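Local coordinates for sporozoite-specific SAG protein (Toxoplasma gondii, PDB 2WNK) that is a surface antigen of the SRS family, related to SAG2, that probably coats the sporozoite and may take part in contact with the host, at residues Arg25-Pro37 with Glu93-Ala105. Numbering follows the deposited sequence.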
ATOM      1  N   ARG A  25       9.750   8.793  -2.206  1.00 15.74           N
ATOM      2  CA  ARG A  25      10.998   9.549  -2.313  1.00 15.92           C
ATOM      3  C   ARG A  25      10.744  10.725  -3.219  1.00 16.17           C
ATOM      4  O   ARG A  25      10.179  10.577  -4.310  1.00 16.67           O
ATOM      5  CB  ARG A  25      12.137   8.675  -2.864  1.00 15.78           C
ATOM      6  CG  ARG A  25      12.573   7.592  -1.927  1.00 17.75           C
ATOM      7  CD  ARG A  25      13.659   6.691  -2.563  1.00 18.96           C
ATOM      8  NE  ARG A  25      13.840   5.474  -1.768  1.00 20.95           N
ATOM      9  CZ  ARG A  25      14.469   5.452  -0.603  1.00 21.53           C
ATOM     10  NH1 ARG A  25      14.984   6.580  -0.112  1.00 21.53           N
ATOM     11  NH2 ARG A  25      14.568   4.318   0.073  1.00 23.64           N
ATOM     12  N   PHE A  26      11.107  11.910  -2.752  1.00 15.85           N
ATOM     13  CA  PHE A  26      11.030  13.077  -3.601  1.00 15.24           C
ATOM     14  C   PHE A  26      12.196  14.011  -3.342  1.00 15.96           C
ATOM     15  O   PHE A  26      12.899  13.882  -2.351  1.00 16.07           O
ATOM     16  CB  PHE A  26       9.695  13.808  -3.419  1.00 15.88           C
ATOM     17  CG  PHE A  26       9.494  14.393  -2.048  1.00 14.98           C
ATOM     18  CD1 PHE A  26       9.864  15.704  -1.782  1.00 15.01           C
ATOM     19  CD2 PHE A  26       8.853  13.659  -1.055  1.00 16.04           C
ATOM     20  CE1 PHE A  26       9.639  16.283  -0.530  1.00 16.35           C
ATOM     21  CE2 PHE A  26       8.632  14.226   0.217  1.00 18.35           C
ATOM     22  CZ  PHE A  26       9.032  15.552   0.471  1.00 16.09           C
ATOM     23  N   ASN A  27      12.393  14.943  -4.262  1.00 14.61           N
ATOM     24  CA  ASN A  27      13.524  15.830  -4.203  1.00 14.75           C
ATOM     25  C   ASN A  27      13.079  17.292  -4.326  1.00 14.62           C
ATOM     26  O   ASN A  27      12.225  17.628  -5.152  1.00 15.99           O
ATOM     27  CB  ASN A  27      14.512  15.464  -5.314  1.00 15.06           C
ATOM     28  CG  ASN A  27      15.530  16.545  -5.577  1.00 17.38           C
ATOM     29  OD1 ASN A  27      15.363  17.364  -6.492  1.00 18.16           O
ATOM     30  ND2 ASN A  27      16.593  16.558  -4.777  1.00 18.57           N
ATOM     31  N   CYS A  28      13.667  18.122  -3.480  1.00 12.70           N
ATOM     32  CA  CYS A  28      13.619  19.592  -3.652  1.00 13.18           C
ATOM     33  C   CYS A  28      14.929  19.995  -4.331  1.00 13.59           C
ATOM     34  O   CYS A  28      15.994  19.880  -3.719  1.00 14.43           O
ATOM     35  CB  CYS A  28      13.500  20.301  -2.298  1.00 12.83           C
ATOM     36  SG  CYS A  28      11.832  20.095  -1.468  1.00 14.75           S
ATOM     37  N   PRO A  29      14.842  20.434  -5.587  1.00 13.42           N
ATOM     38  CA  PRO A  29      16.032  20.658  -6.373  1.00 13.30           C
ATOM     39  C   PRO A  29      16.738  21.859  -5.908  1.00 13.07           C
ATOM     40  O   PRO A  29      16.309  22.632  -5.134  1.00 13.90           O
ATOM     41  CB  PRO A  29      15.499  20.864  -7.776  1.00 13.88           C
ATOM     42  CG  PRO A  29      14.254  21.416  -7.640  1.00 13.45           C
ATOM     43  CD  PRO A  29      13.673  20.696  -6.419  1.00 13.54           C
ATOM     44  N   SER A  30      17.909  22.007  -6.463  1.00 13.09           N
ATOM     45  CA  SER A  30      18.790  23.040  -6.059  1.00 14.45           C
ATOM     46  C   SER A  30      18.238  24.455  -5.866  1.00 15.09           C
ATOM     47  O   SER A  30      18.531  25.076  -4.931  1.00 15.57           O
ATOM     48  CB  SER A  30      19.889  23.095  -7.099  1.00 11.88           C
ATOM     49  OG  SER A  30      20.752  24.009  -6.677  1.00 18.60           O
ATOM     50  N   THR A  31      17.481  24.954  -6.791  1.00 16.79           N
ATOM     51  CA  THR A  31      17.034  26.320  -6.663  1.00 16.75           C
ATOM     52  C   THR A  31      15.981  26.414  -5.544  1.00 16.39           C
ATOM     53  O   THR A  31      15.876  27.363  -4.832  1.00 16.44           O
ATOM     54  CB  THR A  31      16.543  26.821  -7.988  1.00 16.97           C
ATOM     55  OG1 THR A  31      15.712  27.971  -7.808  1.00 22.46           O
ATOM     56  CG2 THR A  31      15.838  25.781  -8.704  1.00 20.02           C
ATOM     57  N   LEU A  32      15.256  25.340  -5.379  1.00 15.31           N
ATOM     58  CA  LEU A  32      14.161  25.326  -4.402  1.00 15.05           C
ATOM     59  C   LEU A  32      14.512  24.385  -3.234  1.00 15.40           C
ATOM     60  O   LEU A  32      13.725  23.475  -2.861  1.00 12.86           O
ATOM     61  CB  LEU A  32      12.842  24.884  -5.057  1.00 15.10           C
ATOM     62  CG  LEU A  32      12.314  25.770  -6.177  1.00 14.28           C
ATOM     63  CD1 LEU A  32      11.032  25.185  -6.770  1.00 15.63           C
ATOM     64  CD2 LEU A  32      12.094  27.183  -5.655  1.00 15.48           C
ATOM     65  N   GLU A  33      15.697  24.652  -2.676  1.00 16.78           N
ATOM     66  CA  GLU A  33      16.434  23.780  -1.728  1.00 18.66           C
ATOM     67  C   GLU A  33      15.480  23.138  -0.737  1.00 18.39           C
ATOM     68  O   GLU A  33      15.660  21.975  -0.375  1.00 17.59           O
ATOM     69  CB  GLU A  33      17.595  24.577  -1.107  1.00 19.14           C
ATOM     70  CG  GLU A  33      18.208  23.947   0.078  1.00 23.14           C
ATOM     71  CD  GLU A  33      18.752  24.997   0.981  1.00 27.02           C
ATOM     72  OE1 GLU A  33      17.930  25.777   1.499  1.00 29.20           O
ATOM     73  OE2 GLU A  33      20.003  25.044   1.150  1.00 29.39           O
ATOM     74  N   GLU A  34      14.588  23.906  -0.113  1.00 17.76           N
ATOM     75  CA  GLU A  34      14.576  24.120   1.332  1.00 16.19           C
ATOM     76  C   GLU A  34      13.113  23.598   1.466  1.00 15.93           C
ATOM     77  O   GLU A  34      12.197  24.130   0.804  1.00 16.04           O
ATOM     78  CB  GLU A  34      14.582  25.557   1.836  1.00 17.19           C
ATOM     79  CG  GLU A  34      14.131  25.580   3.325  1.00 15.10           C
ATOM     80  CD  GLU A  34      14.152  26.952   3.959  1.00 16.72           C
ATOM     81  OE1 GLU A  34      15.262  27.450   4.193  1.00 17.08           O
ATOM     82  OE2 GLU A  34      13.068  27.520   4.198  1.00 16.01           O
ATOM     83  N   ILE A  35      12.869  22.541   2.242  1.00 15.36           N
ATOM     84  CA  ILE A  35      11.481  22.051   2.405  1.00 14.80           C
ATOM     85  C   ILE A  35      10.702  22.858   3.451  1.00 13.73           C
ATOM     86  O   ILE A  35      11.279  23.380   4.433  1.00 14.18           O
ATOM     87  CB  ILE A  35      11.426  20.539   2.805  1.00 13.75           C
ATOM     88  CG1 ILE A  35      10.010  19.957   2.602  1.00 14.64           C
ATOM     89  CG2 ILE A  35      11.844  20.376   4.228  1.00 14.08           C
ATOM     90  CD1 ILE A  35       9.937  18.410   2.892  1.00 14.30           C
ATOM     91  N   LYS A  36       9.392  22.964   3.230  1.00 13.80           N
ATOM     92  CA  LYS A  36       8.463  23.556   4.189  1.00 13.74           C
ATOM     93  C   LYS A  36       7.372  22.544   4.460  1.00 13.68           C
ATOM     94  O   LYS A  36       6.882  21.930   3.523  1.00 13.59           O
ATOM     95  CB  LYS A  36       7.808  24.793   3.594  1.00 14.80           C
ATOM     96  CG  LYS A  36       6.840  25.433   4.575  1.00 15.72           C
ATOM     97  CD  LYS A  36       6.875  26.915   4.434  1.00 26.05           C
ATOM     98  CE  LYS A  36       6.515  27.591   5.757  1.00 27.83           C
ATOM     99  NZ  LYS A  36       5.045  27.670   5.829  1.00 30.37           N
ATOM    100  N   PRO A  37       7.010  22.319   5.735  1.00 14.34           N
ATOM    101  CA  PRO A  37       7.507  22.962   6.956  1.00 14.63           C
ATOM    102  C   PRO A  37       8.988  22.691   7.158  1.00 15.49           C
ATOM    103  O   PRO A  37       9.502  21.644   6.728  1.00 14.61           O
ATOM    104  CB  PRO A  37       6.740  22.239   8.080  1.00 15.10           C
ATOM    105  CG  PRO A  37       5.536  21.624   7.401  1.00 15.01           C
ATOM    106  CD  PRO A  37       6.058  21.229   6.040  1.00 14.35           C
ATOM    107  N   GLU A  93      -8.466   7.641   4.251  1.00 19.54           N
ATOM    108  CA  GLU A  93      -7.595   8.251   3.248  1.00 19.79           C
ATOM    109  C   GLU A  93      -7.358   9.714   3.580  1.00 19.63           C
ATOM    110  O   GLU A  93      -8.310  10.450   3.921  1.00 20.22           O
ATOM    111  CB  GLU A  93      -8.280   8.141   1.888  1.00 20.31           C
ATOM    112  CG  GLU A  93      -7.783   9.061   0.824  1.00 22.50           C
ATOM    113  CD  GLU A  93      -8.248   8.655  -0.555  1.00 24.85           C
ATOM    114  OE1 GLU A  93      -8.310   7.442  -0.826  1.00 27.06           O
ATOM    115  OE2 GLU A  93      -8.560   9.542  -1.379  1.00 28.07           O
ATOM    116  N   THR A  94      -6.109  10.153   3.475  1.00 19.48           N
ATOM    117  CA  THR A  94      -5.853  11.556   3.704  1.00 20.73           C
ATOM    118  C   THR A  94      -4.667  12.047   2.901  1.00 19.84           C
ATOM    119  O   THR A  94      -3.994  11.271   2.186  1.00 20.02           O
ATOM    120  CB  THR A  94      -5.662  11.814   5.191  1.00 21.76           C
ATOM    121  OG1 THR A  94      -5.653  13.236   5.424  1.00 23.89           O
ATOM    122  CG2 THR A  94      -4.412  11.141   5.667  1.00 22.66           C
ATOM    123  N   SER A  95      -4.418  13.345   3.014  1.00 17.79           N
ATOM    124  CA  SER A  95      -3.398  13.985   2.196  1.00 17.82           C
ATOM    125  C   SER A  95      -2.438  14.765   3.087  1.00 16.51           C
ATOM    126  O   SER A  95      -2.853  15.458   4.023  1.00 16.55           O
ATOM    127  CB  SER A  95      -4.031  14.959   1.206  1.00 17.67           C
ATOM    128  OG  SER A  95      -4.634  14.292   0.111  1.00 20.66           O
ATOM    129  N   VAL A  96      -1.146  14.660   2.802  1.00 15.56           N
ATOM    130  CA  VAL A  96      -0.181  15.584   3.358  1.00 15.00           C
ATOM    131  C   VAL A  96       0.522  16.364   2.231  1.00 15.42           C
ATOM    132  O   VAL A  96       0.595  15.904   1.101  1.00 14.56           O
ATOM    133  CB  VAL A  96       0.856  14.932   4.301  1.00 15.28           C
ATOM    134  CG1 VAL A  96       0.123  14.267   5.513  1.00 17.44           C
ATOM    135  CG2 VAL A  96       1.707  13.894   3.585  1.00 15.06           C
ATOM    136  N   PHE A  97       1.062  17.514   2.577  1.00 13.40           N
ATOM    137  CA  PHE A  97       1.676  18.416   1.598  1.00 13.64           C
ATOM    138  C   PHE A  97       2.982  18.939   2.095  1.00 13.19           C
ATOM    139  O   PHE A  97       3.197  19.114   3.321  1.00 14.36           O
ATOM    140  CB  PHE A  97       0.757  19.635   1.344  1.00 12.57           C
ATOM    141  CG  PHE A  97      -0.592  19.290   0.816  1.00 13.11           C
ATOM    142  CD1 PHE A  97      -0.789  19.223  -0.549  1.00 12.45           C
ATOM    143  CD2 PHE A  97      -1.652  19.007   1.677  1.00 15.60           C
ATOM    144  CE1 PHE A  97      -2.041  18.921  -1.059  1.00 13.83           C
ATOM    145  CE2 PHE A  97      -2.906  18.714   1.171  1.00 14.83           C
ATOM    146  CZ  PHE A  97      -3.096  18.666  -0.182  1.00 14.76           C
ATOM    147  N   PHE A  98       3.879  19.230   1.127  1.00 12.05           N
ATOM    148  CA  PHE A  98       5.057  20.016   1.419  1.00 10.56           C
ATOM    149  C   PHE A  98       5.261  21.076   0.350  1.00 11.36           C
ATOM    150  O   PHE A  98       4.661  20.984  -0.748  1.00 12.13           O
ATOM    151  CB  PHE A  98       6.303  19.105   1.403  1.00 10.70           C
ATOM    152  CG  PHE A  98       6.190  17.947   2.362  1.00 12.29           C
ATOM    153  CD1 PHE A  98       6.471  18.137   3.718  1.00 13.11           C
ATOM    154  CD2 PHE A  98       5.758  16.700   1.917  1.00 13.71           C
ATOM    155  CE1 PHE A  98       6.376  17.103   4.639  1.00 13.97           C
ATOM    156  CE2 PHE A  98       5.637  15.646   2.829  1.00 14.04           C
ATOM    157  CZ  PHE A  98       5.943  15.854   4.192  1.00 12.33           C
ATOM    158  N   LEU A  99       6.108  22.070   0.647  1.00 11.86           N
ATOM    159  CA  LEU A  99       6.611  22.934  -0.402  1.00 11.26           C
ATOM    160  C   LEU A  99       8.123  22.841  -0.497  1.00 12.56           C
ATOM    161  O   LEU A  99       8.807  22.733   0.534  1.00 12.50           O
ATOM    162  CB  LEU A  99       6.273  24.395  -0.083  1.00 11.61           C
ATOM    163  CG  LEU A  99       4.764  24.634  -0.225  1.00 13.13           C
ATOM    164  CD1 LEU A  99       4.352  25.963   0.410  1.00 16.14           C
ATOM    165  CD2 LEU A  99       4.347  24.589  -1.713  1.00 13.83           C
ATOM    166  N   CYS A 100       8.639  22.997  -1.716  1.00 12.81           N
ATOM    167  CA  CYS A 100      10.061  23.176  -1.947  1.00 13.30           C
ATOM    168  C   CYS A 100      10.199  24.659  -2.285  1.00 13.97           C
ATOM    169  O   CYS A 100       9.512  25.150  -3.193  1.00 14.98           O
ATOM    170  CB  CYS A 100      10.509  22.337  -3.146  1.00 14.48           C
ATOM    171  SG  CYS A 100      10.416  20.509  -2.911  1.00 14.17           S
ATOM    172  N   GLN A 101      11.033  25.341  -1.539  1.00 13.80           N
ATOM    173  CA  GLN A 101      11.173  26.777  -1.649  1.00 14.94           C
ATOM    174  C   GLN A 101      12.614  27.202  -1.591  1.00 15.95           C
ATOM    175  O   GLN A 101      13.431  26.466  -1.183  1.00 14.23           O
ATOM    176  CB  GLN A 101      10.403  27.475  -0.530  1.00 15.89           C
ATOM    177  CG  GLN A 101      10.947  27.403   0.814  1.00 18.55           C
ATOM    178  CD  GLN A 101      10.010  27.916   1.907  1.00 21.10           C
ATOM    179  OE1 GLN A 101      10.401  28.109   3.033  1.00 22.15           O
ATOM    180  NE2 GLN A 101       8.795  28.090   1.569  1.00 15.95           N
ATOM    181  N   ARG A 102      12.884  28.428  -2.004  1.00 18.06           N
ATOM    182  CA  ARG A 102      14.187  29.025  -1.811  1.00 20.32           C
ATOM    183  C   ARG A 102      14.623  29.036  -0.369  1.00 20.19           C
ATOM    184  O   ARG A 102      13.854  29.152   0.528  1.00 20.74           O
ATOM    185  CB  ARG A 102      14.196  30.472  -2.361  1.00 20.20           C
ATOM    186  CG  ARG A 102      14.642  30.598  -3.777  1.00 24.32           C
ATOM    187  CD  ARG A 102      13.986  31.703  -4.600  1.00 27.13           C
ATOM    188  NE  ARG A 102      13.154  31.018  -5.552  1.00 33.28           N
ATOM    189  CZ  ARG A 102      12.118  31.494  -6.206  1.00 33.41           C
ATOM    190  NH1 ARG A 102      11.482  30.678  -6.982  1.00 29.00           N
ATOM    191  NH2 ARG A 102      11.754  32.788  -6.128  1.00 35.28           N
ATOM    192  N   THR A 103      15.908  28.943  -0.148  1.00 20.68           N
ATOM    193  CA  THR A 103      16.477  29.084   1.157  1.00 20.97           C
ATOM    194  C   THR A 103      16.051  30.393   1.757  1.00 22.14           C
ATOM    195  O   THR A 103      16.179  31.395   1.107  1.00 20.55           O
ATOM    196  CB  THR A 103      17.995  29.156   1.062  1.00 21.40           C
ATOM    197  OG1 THR A 103      18.459  28.054   0.306  1.00 21.64           O
ATOM    198  CG2 THR A 103      18.575  29.110   2.406  1.00 20.73           C
ATOM    199  N   GLY A 104      15.583  30.404   2.987  1.00 22.96           N
ATOM    200  CA  GLY A 104      15.209  31.712   3.508  1.00 24.95           C
ATOM    201  C   GLY A 104      13.762  31.847   3.925  1.00 26.18           C
ATOM    202  O   GLY A 104      13.444  32.778   4.665  1.00 26.69           O
ATOM    203  N   ALA A 105      12.820  31.243   3.225  1.00 27.05           N
ATOM    204  CA  ALA A 105      12.177  31.956   2.141  1.00 27.26           C
ATOM    205  C   ALA A 105      11.063  32.478   3.043  1.00 27.74           C
ATOM    206  O   ALA A 105      10.178  33.233   2.627  1.00 28.60           O
ATOM    207  CB  ALA A 105      11.609  31.038   1.070  1.00 27.35           C
TER
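Phe-26 of strand 22-28 extends toward Phe-98, CZ lying 3.8 Å from CD2 of that ring; the planes are inclined by 29° and offset, so the rings overlap little. Two residues on, Cys-28 makes a disulfide with Cys-100 and ties the two layers of a beta sandwich together covalently. The chain then turns, and Leu-32 sets its CB 3.9 Å from Cys-100 CB, while its CD2 touches the guanidinium of Arg-102, which is salt-bridged to Glu-9. Glu-33 and Glu-34 together face Gln-101 in a classic beta bulge. Each glutamate carries its CG anti to the backbone N (chi1 166° and 163°), and the two carboxylates reach the loop beyond Gln-101: Thr-103 OG1 donates to Glu-33 OE1 (2.6 Å) and Gly-104 N to Glu-34 OE1 (3.2 Å), both from above the carboxylate plane. Ile-35, across from Cys-100, turns CD1 to 3.6 Å from Phe-98 CD1 and also meets the Phe-26 ring at its edge. Lys-36 and Leu-99 exchange two backbone hydrogen bonds, and after a cis peptide Pro-37 lays CD 3.9 Å from Phe-98 CD1. Strand 34-36 forms the edge of the sheet within this chain, antiparallel to strand 94-101, whose other side pairs with strand 121-127; Phe-82 of strand 80-86 meets Phe-26 and Ile-35 within the sandwich.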